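PDB 3LUL: 4-amino-4-deoxychorismate lyase from Legionella pneumophila, which belongs to the class IV aminotransferase family of pyridoxal phosphate-dependent enzymes, folding into two domains and assembling as a dimer. Local coordinates for residues 150-155 and 174-179; 165-170 and 193-198. All coordinates share one frame; numbering follows the deposited sequence.

Contact 1. Residues 150-155 and 174-179; sequences IAQRQA and ETTCAN
Thr176 lays its methyl group against one flank of the helix that carries Ala151 and Gln152. Its CG2 lies 4.3 Å from CB of Ala151, and 4.1 Å from CB of Gln152. The branching of threonine divides the work: a chi1 of 67° tucks OG1 back over the backbone, toward polar partners, and leaves the methyl to the helix. Gln152 runs past this threonine at about a right angle, and its OE1 stays 4.0 Å from Thr176 OG1, too far for a bond. Their polar ends are claimed elsewhere, by the two residues where the chain enters strand 162-167: Gln152 NE2 bonds to the backbone O of Asp161, and Thr176 OG1 to the carboxylate of Asp162. Helix 146-157 here packs on the larger sheet of a class IV aminotransferase fold, beside the turn that leaves strand 172-175. Ala151 suits this place because a short side chain lets the helix settle close to Ala163 and Phe165 of strand 162-167. The turn holds its own shape through an ST turn, in which Thr175 OG1 accepts from the backbone N of Cys177 at 3.3 Å, nearly straight at 171°. Asp162 also bonds to Thr175 OG1 through its other oxygen, so one carboxylate grips two successive threonines. Leu99 of the second subunit packs on both Gln152 and Thr176.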
ATOM      1  N   ILE B 150      -5.993  -7.451   4.531  1.00  8.98           N
ATOM      2  CA  ILE B 150      -6.900  -8.366   3.817  1.00 10.86           C
ATOM      3  C   ILE B 150      -6.502  -9.851   4.092  1.00 10.52           C
ATOM      4  O   ILE B 150      -7.349 -10.681   4.419  1.00 12.74           O
ATOM      5  CB  ILE B 150      -6.915  -8.046   2.295  1.00  8.68           C
ATOM      6  CG1 ILE B 150      -7.524  -6.639   2.034  1.00  9.13           C
ATOM      7  CG2 ILE B 150      -7.673  -9.164   1.501  1.00 11.03           C
ATOM      8  CD1 ILE B 150      -7.378  -6.189   0.582  1.00  6.78           C
ATOM      9  N   ALA B 151      -5.207 -10.142   3.970  1.00  9.38           N
ATOM     10  CA  ALA B 151      -4.657 -11.477   4.183  1.00 10.36           C
ATOM     11  C   ALA B 151      -4.922 -11.949   5.619  1.00 10.90           C
ATOM     12  O   ALA B 151      -5.392 -13.070   5.847  1.00 11.44           O
ATOM     13  CB  ALA B 151      -3.181 -11.470   3.860  1.00  9.26           C
ATOM     14  N   GLN B 152      -4.699 -11.083   6.599  1.00 11.55           N
ATOM     15  CA  GLN B 152      -5.001 -11.458   7.983  1.00 12.47           C
ATOM     16  C   GLN B 152      -6.492 -11.687   8.264  1.00 11.57           C
ATOM     17  O   GLN B 152      -6.877 -12.652   8.935  1.00 12.83           O
ATOM     18  CB  GLN B 152      -4.445 -10.451   8.980  1.00 14.80           C
ATOM     19  CG  GLN B 152      -4.754 -10.894  10.424  1.00 20.69           C
ATOM     20  CD  GLN B 152      -3.742 -10.436  11.391  1.00 26.85           C
ATOM     21  OE1 GLN B 152      -3.392  -9.274  11.414  1.00 29.68           O
ATOM     22  NE2 GLN B 152      -3.238 -11.346  12.188  1.00 30.42           N
ATOM     23  N   ARG B 153      -7.347 -10.836   7.728  1.00 10.48           N
ATOM     24  CA  ARG B 153      -8.785 -11.108   7.795  1.00 11.35           C
ATOM     25  C   ARG B 153      -9.189 -12.439   7.188  1.00 12.43           C
ATOM     26  O   ARG B 153     -10.091 -13.099   7.716  1.00 12.92           O
ATOM     27  CB  ARG B 153      -9.567 -10.003   7.132  1.00 13.78           C
ATOM     28  CG  ARG B 153      -9.477  -8.659   7.860  1.00 14.81           C
ATOM     29  CD  ARG B 153     -10.621  -7.762   7.352  1.00 20.33           C
ATOM     30  NE  ARG B 153     -10.431  -6.330   7.589  1.00 23.02           N
ATOM     31  CZ  ARG B 153     -10.383  -5.772   8.797  1.00 19.94           C
ATOM     32  NH1 ARG B 153     -10.485  -6.524   9.903  1.00 30.45           N
ATOM     33  NH2 ARG B 153     -10.249  -4.452   8.912  1.00 21.10           N
ATOM     34  N   GLN B 154      -8.536 -12.860   6.108  1.00 12.79           N
ATOM     35  CA  GLN B 154      -8.887 -14.163   5.483  1.00 15.33           C
ATOM     36  C   GLN B 154      -8.507 -15.318   6.391  1.00 12.39           C
ATOM     37  O   GLN B 154      -9.258 -16.306   6.549  1.00 12.84           O
ATOM     38  CB  GLN B 154      -8.175 -14.378   4.152  1.00 16.66           C
ATOM     39  CG  GLN B 154      -8.681 -13.519   3.029  1.00 21.14           C
ATOM     40  CD  GLN B 154      -8.157 -13.939   1.651  1.00 22.73           C
ATOM     41  OE1 GLN B 154      -7.443 -14.932   1.513  1.00 31.48           O
ATOM     42  NE2 GLN B 154      -8.509 -13.160   0.635  1.00 25.73           N
ATOM     43  N   ALA B 155      -7.313 -15.195   6.961  1.00 11.23           N
ATOM     44  CA  ALA B 155      -6.830 -16.125   7.974  1.00 14.12           C
ATOM     45  C   ALA B 155      -7.814 -16.270   9.132  1.00 15.20           C
ATOM     46  O   ALA B 155      -8.188 -17.378   9.495  1.00 15.95           O
ATOM     47  CB  ALA B 155      -5.447 -15.647   8.503  1.00 14.08           C
ATOM     48  N   GLU B 174       7.378 -14.164   4.342  1.00 12.39           N
ATOM     49  CA  GLU B 174       7.097 -13.732   5.714  1.00  9.87           C
ATOM     50  C   GLU B 174       5.609 -13.734   5.933  1.00  9.03           C
ATOM     51  O   GLU B 174       4.850 -13.984   4.995  1.00  9.79           O
ATOM     52  CB  GLU B 174       7.647 -12.313   5.897  1.00 11.03           C
ATOM     53  CG  GLU B 174       6.998 -11.331   4.968  1.00 14.00           C
ATOM     54  CD  GLU B 174       7.738 -10.019   4.841  1.00 26.92           C
ATOM     55  OE1 GLU B 174       8.747  -9.821   5.542  1.00 28.10           O
ATOM     56  OE2 GLU B 174       7.249  -9.172   4.074  1.00 25.74           O
ATOM     57  N   THR B 175       5.174 -13.451   7.165  1.00  7.89           N
ATOM     58  CA  THR B 175       3.762 -13.251   7.431  1.00  9.02           C
ATOM     59  C   THR B 175       3.331 -11.777   7.293  1.00 12.01           C
ATOM     60  O   THR B 175       4.054 -10.954   6.725  1.00 10.38           O
ATOM     61  CB  THR B 175       3.353 -13.801   8.848  1.00 11.89           C
ATOM     62  OG1 THR B 175       3.849 -12.941   9.875  1.00  9.95           O
ATOM     63  CG2 THR B 175       3.841 -15.268   9.033  1.00 11.76           C
ATOM     64  N   THR B 176       2.151 -11.454   7.800  1.00 10.14           N
ATOM     65  CA  THR B 176       1.674 -10.054   7.836  1.00 11.04           C
ATOM     66  C   THR B 176       2.462  -9.139   8.771  1.00 15.16           C
ATOM     67  O   THR B 176       2.364  -7.913   8.679  1.00 15.61           O
ATOM     68  CB  THR B 176       0.215  -9.960   8.259  1.00  9.75           C
ATOM     69  OG1 THR B 176       0.055 -10.364   9.633  1.00 10.83           O
ATOM     70  CG2 THR B 176      -0.680 -10.808   7.336  1.00 14.43           C
ATOM     71  N   CYS B 177       3.202  -9.727   9.709  1.00 11.31           N
ATOM     72  CA  CYS B 177       3.877  -8.927  10.736  1.00 13.07           C
ATOM     73  C   CYS B 177       5.166  -9.516  11.294  1.00 11.87           C
ATOM     74  O   CYS B 177       5.700  -8.994  12.270  1.00 12.13           O
ATOM     75  CB  CYS B 177       2.877  -8.715  11.885  1.00 13.90           C
ATOM     76  SG  CYS B 177       2.499 -10.236  12.773  1.00 22.34           S
ATOM     77  N   ALA B 178       5.703 -10.556  10.666  1.00 11.08           N
ATOM     78  CA  ALA B 178       6.799 -11.292  11.255  1.00 10.44           C
ATOM     79  C   ALA B 178       7.582 -12.081  10.217  1.00 11.05           C
ATOM     80  O   ALA B 178       7.040 -12.466   9.164  1.00 11.79           O
ATOM     81  CB  ALA B 178       6.266 -12.209  12.381  1.00  8.56           C
ATOM     82  N   ASN B 179       8.877 -12.258  10.499  1.00  8.92           N
ATOM     83  CA  ASN B 179       9.727 -13.123   9.717  1.00  9.63           C
ATOM     84  C   ASN B 179       9.512 -14.570  10.171  1.00  8.50           C
ATOM     85  O   ASN B 179       9.063 -14.820  11.297  1.00 10.20           O
ATOM     86  CB  ASN B 179      11.201 -12.723   9.871  1.00  7.96           C
ATOM     87  CG  ASN B 179      11.516 -11.371   9.204  1.00  8.01           C
ATOM     88  OD1 ASN B 179      11.856 -10.413   9.872  1.00 10.57           O
ATOM     89  ND2 ASN B 179      11.367 -11.306   7.878  1.00  9.87           N
TER

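Contact 2. Residues 165-170 and 193-198; sequences FFNTEN and VEDGIL
The flat carboxamide of Asn167 meets the backbone carbonyl of Asp195 through its nitrogen. ND2 donates to Asp195 O at 2.9 Å, almost straight at 166°; the acceptor lies close to the amide plane, and the donor is tilted only slightly from the plane of the carbonyl. At the oxygen end of the same amide, OD1 takes the backbone N of Glu169 at 2.9 Å, a more bent bond whose donor stands above the carbonyl plane. A chi1 of 67° folds the group back over its own main chain, and a chi2 of 25° then turns OD1 to the turn and ND2 to the loop. OD1 also accepts from the backbone N of His171, which helps fix the rotation of the amide.

The bond to Glu169 N closes an Asx turn at the end of strand 162-167, and the same residues form a type I beta turn from Asn167 to Asn170, leading into strand 172-175 of this beta hairpin. Asparagine suits the corner: OD1 closes the turn while ND2 ties it to the loop before helix 201-212. There Asp195 ends a short 3-10 segment, and Gly196 follows with positive phi, where a CB would press on the preceding carbonyl.

A water bridges the two segments, donating to Asp195 OD1 at 2.9 Å and accepting from Asn167 ND2 at 2.8 Å; its approach to Glu169 OE1 is unusually short, and the detail there is doubtful. Each carboxylate also has a basic partner, Lys133 for Glu169 and Arg192 for Asp195, whose OD1 is bonded to Ser221 as well.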
ATOM      1  N   PHE B 165       2.914 -15.415   3.228  1.00  7.76           N
ATOM      2  CA  PHE B 165       3.110 -15.087   1.818  1.00  8.31           C
ATOM      3  C   PHE B 165       4.296 -15.821   1.176  1.00  9.93           C
ATOM      4  O   PHE B 165       5.331 -16.093   1.816  1.00 11.10           O
ATOM      5  CB  PHE B 165       3.325 -13.591   1.632  1.00  9.04           C
ATOM      6  CG  PHE B 165       2.229 -12.758   2.210  1.00  7.36           C
ATOM      7  CD1 PHE B 165       1.092 -12.454   1.465  1.00  7.41           C
ATOM      8  CD2 PHE B 165       2.318 -12.278   3.492  1.00  9.07           C
ATOM      9  CE1 PHE B 165       0.064 -11.659   1.976  1.00 11.09           C
ATOM     10  CE2 PHE B 165       1.281 -11.478   4.034  1.00 13.11           C
ATOM     11  CZ  PHE B 165       0.142 -11.184   3.271  1.00 10.84           C
ATOM     12  N   PHE B 166       4.106 -16.082  -0.108  1.00 10.56           N
ATOM     13  CA  PHE B 166       5.071 -16.654  -1.007  1.00 10.78           C
ATOM     14  C   PHE B 166       5.381 -15.703  -2.189  1.00 11.01           C
ATOM     15  O   PHE B 166       4.546 -14.843  -2.571  1.00 10.91           O
ATOM     16  CB  PHE B 166       4.550 -17.978  -1.514  1.00 10.73           C
ATOM     17  CG  PHE B 166       4.452 -19.050  -0.434  1.00  8.87           C
ATOM     18  CD1 PHE B 166       3.414 -19.033   0.492  1.00 10.18           C
ATOM     19  CD2 PHE B 166       5.406 -20.058  -0.347  1.00 11.02           C
ATOM     20  CE1 PHE B 166       3.352 -20.015   1.528  1.00 14.28           C
ATOM     21  CE2 PHE B 166       5.326 -21.030   0.669  1.00 12.97           C
ATOM     22  CZ  PHE B 166       4.302 -21.001   1.582  1.00 12.23           C
ATOM     23  N   ASN B 167       6.593 -15.826  -2.722  1.00  8.01           N
ATOM     24  CA  ASN B 167       6.982 -15.051  -3.893  1.00  7.68           C
ATOM     25  C   ASN B 167       6.625 -15.820  -5.173  1.00 10.18           C
ATOM     26  O   ASN B 167       6.127 -16.959  -5.107  1.00 11.12           O
ATOM     27  CB  ASN B 167       8.450 -14.544  -3.854  1.00  9.36           C
ATOM     28  CG  ASN B 167       9.492 -15.640  -3.942  1.00 10.97           C
ATOM     29  OD1 ASN B 167       9.241 -16.719  -4.466  1.00 11.28           O
ATOM     30  ND2 ASN B 167      10.704 -15.330  -3.463  1.00 10.92           N
ATOM     31  N   THR B 168       6.840 -15.180  -6.324  1.00 10.68           N
ATOM     32  CA  THR B 168       6.499 -15.768  -7.620  1.00  9.18           C
ATOM     33  C   THR B 168       7.437 -16.902  -8.060  1.00 13.36           C
ATOM     34  O   THR B 168       7.184 -17.564  -9.072  1.00 12.80           O
ATOM     35  CB  THR B 168       6.379 -14.662  -8.727  1.00 11.30           C
ATOM     36  OG1 THR B 168       7.623 -13.967  -8.819  1.00 11.38           O
ATOM     37  CG2 THR B 168       5.243 -13.665  -8.401  1.00  8.21           C
ATOM     38  N   GLU B 169       8.471 -17.189  -7.259  1.00 12.72           N
ATOM     39  CA  GLU B 169       9.300 -18.383  -7.439  1.00 15.06           C
ATOM     40  C   GLU B 169       8.852 -19.496  -6.480  1.00 15.18           C
ATOM     41  O   GLU B 169       9.549 -20.478  -6.334  1.00 14.56           O
ATOM     42  CB  GLU B 169      10.786 -18.033  -7.224  1.00 13.75           C
ATOM     43  CG  GLU B 169      11.309 -17.018  -8.267  1.00 21.49           C
ATOM     44  CD  GLU B 169      12.672 -16.419  -7.917  1.00 31.93           C
ATOM     45  OE1 GLU B 169      13.184 -16.650  -6.800  1.00 39.87           O
ATOM     46  OE2 GLU B 169      13.244 -15.690  -8.755  1.00 33.63           O
ATOM     47  N   ASN B 170       7.674 -19.325  -5.862  1.00 13.48           N
ATOM     48  CA  ASN B 170       7.101 -20.251  -4.876  1.00 14.48           C
ATOM     49  C   ASN B 170       7.975 -20.478  -3.661  1.00 12.59           C
ATOM     50  O   ASN B 170       7.956 -21.553  -3.063  1.00 14.78           O
ATOM     51  CB  ASN B 170       6.708 -21.562  -5.525  1.00 15.09           C
ATOM     52  CG  ASN B 170       5.748 -21.356  -6.657  1.00 19.37           C
ATOM     53  OD1 ASN B 170       6.079 -21.629  -7.802  1.00 26.47           O
ATOM     54  ND2 ASN B 170       4.558 -20.861  -6.346  1.00 17.04           N
ATOM     55  N   VAL B 193      17.253 -12.469   2.378  1.00 18.50           N
ATOM     56  CA  VAL B 193      16.810 -11.100   2.124  0.70 21.99           C
ATOM     57  C   VAL B 193      16.376 -10.977   0.648  1.00 19.88           C
ATOM     58  O   VAL B 193      15.376 -10.364   0.365  1.00 22.47           O
ATOM     59  CB  VAL B 193      17.897 -10.045   2.447  0.70 23.96           C
ATOM     60  CG1 VAL B 193      17.343  -8.636   2.245  0.70 25.85           C
ATOM     61  CG2 VAL B 193      18.375 -10.184   3.871  0.70 25.22           C
ATOM     62  N   GLU B 194      17.097 -11.637  -0.242  1.00 21.07           N
ATOM     63  CA  GLU B 194      16.821 -11.598  -1.688  1.00 23.13           C
ATOM     64  C   GLU B 194      15.520 -12.287  -2.120  1.00 22.06           C
ATOM     65  O   GLU B 194      15.097 -12.106  -3.260  1.00 21.83           O
ATOM     66  CB  GLU B 194      17.986 -12.217  -2.456  1.00 22.97           C
ATOM     67  CG  GLU B 194      19.315 -11.510  -2.275  1.00 32.06           C
ATOM     68  CD  GLU B 194      20.303 -12.239  -1.360  1.00 37.90           C
ATOM     69  OE1 GLU B 194      19.910 -12.795  -0.309  1.00 32.01           O
ATOM     70  OE2 GLU B 194      21.492 -12.258  -1.715  1.00 44.89           O
ATOM     71  N   ASP B 195      14.881 -13.061  -1.232  1.00 14.33           N
ATOM     72  CA  ASP B 195      13.586 -13.647  -1.533  1.00 12.22           C
ATOM     73  C   ASP B 195      12.438 -12.620  -1.496  1.00 11.79           C
ATOM     74  O   ASP B 195      11.296 -12.961  -1.847  1.00 12.01           O
ATOM     75  CB  ASP B 195      13.243 -14.824  -0.596  1.00 12.34           C
ATOM     76  CG  ASP B 195      14.175 -16.004  -0.744  1.00 14.31           C
ATOM     77  OD1 ASP B 195      14.636 -16.261  -1.886  1.00 14.47           O
ATOM     78  OD2 ASP B 195      14.429 -16.679   0.305  1.00 12.02           O
ATOM     79  N   GLY B 196      12.728 -11.384  -1.063  1.00 14.61           N
ATOM     80  CA  GLY B 196      11.780 -10.293  -1.060  1.00 17.11           C
ATOM     81  C   GLY B 196      11.045 -10.129   0.261  1.00 17.30           C
ATOM     82  O   GLY B 196       9.814 -10.118   0.313  1.00 19.37           O
ATOM     83  N   ILE B 197      11.805 -10.109   1.347  1.00 16.51           N
ATOM     84  CA  ILE B 197      11.257 -10.016   2.694  1.00 14.04           C
ATOM     85  C   ILE B 197      11.618  -8.687   3.318  1.00 12.99           C
ATOM     86  O   ILE B 197      12.513  -7.979   2.831  1.00 14.71           O
ATOM     87  CB  ILE B 197      11.822 -11.143   3.630  1.00 15.34           C
ATOM     88  CG1 ILE B 197      13.344 -11.045   3.753  1.00 14.16           C
ATOM     89  CG2 ILE B 197      11.391 -12.532   3.116  1.00 18.99           C
ATOM     90  CD1 ILE B 197      13.976 -11.940   4.857  1.00 12.35           C
ATOM     91  N   LEU B 198      10.891  -8.338   4.358  1.00 12.23           N
ATOM     92  CA  LEU B 198      11.263  -7.236   5.238  1.00 13.47           C
ATOM     93  C   LEU B 198      12.443  -7.741   6.064  1.00 13.39           C
ATOM     94  O   LEU B 198      12.317  -8.768   6.728  1.00 12.63           O
ATOM     95  CB  LEU B 198      10.080  -6.870   6.136  1.00 16.39           C
ATOM     96  CG  LEU B 198      10.004  -5.475   6.743  1.00 20.63           C
ATOM     97  CD1 LEU B 198      10.980  -5.326   7.848  1.00 17.11           C
ATOM     98  CD2 LEU B 198      10.243  -4.376   5.667  1.00 16.66           C
TER
HETATM   99  O   HOH W   1      13.053 -16.670  -4.302  1.00 16.87           O

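In the fold
The centres of contacts 1 and 2 lie about 14 Å apart, and their segments alternate along the chain: 150-155, 165-170, 174-179, then 193-198. Helix 146-157 leads into strand 162-167, which pairs antiparallel with strand 172-175 in the larger sheet, so the two contacts share one hairpin. They meet in two places: Ala151 CB packs 3.4 Å from Phe165 CZ, and segments 174-179 and 193-198 are probably joined by hydrogen bonds from Leu198 N to Glu174 OE1 and from Asn179 ND2 to Leu198 O. Glu174 OE1 also makes a weak hydrogen bond to N1 of the cofactor-modified lysine at position 141, placing this junction beside the pyridoxal phosphate.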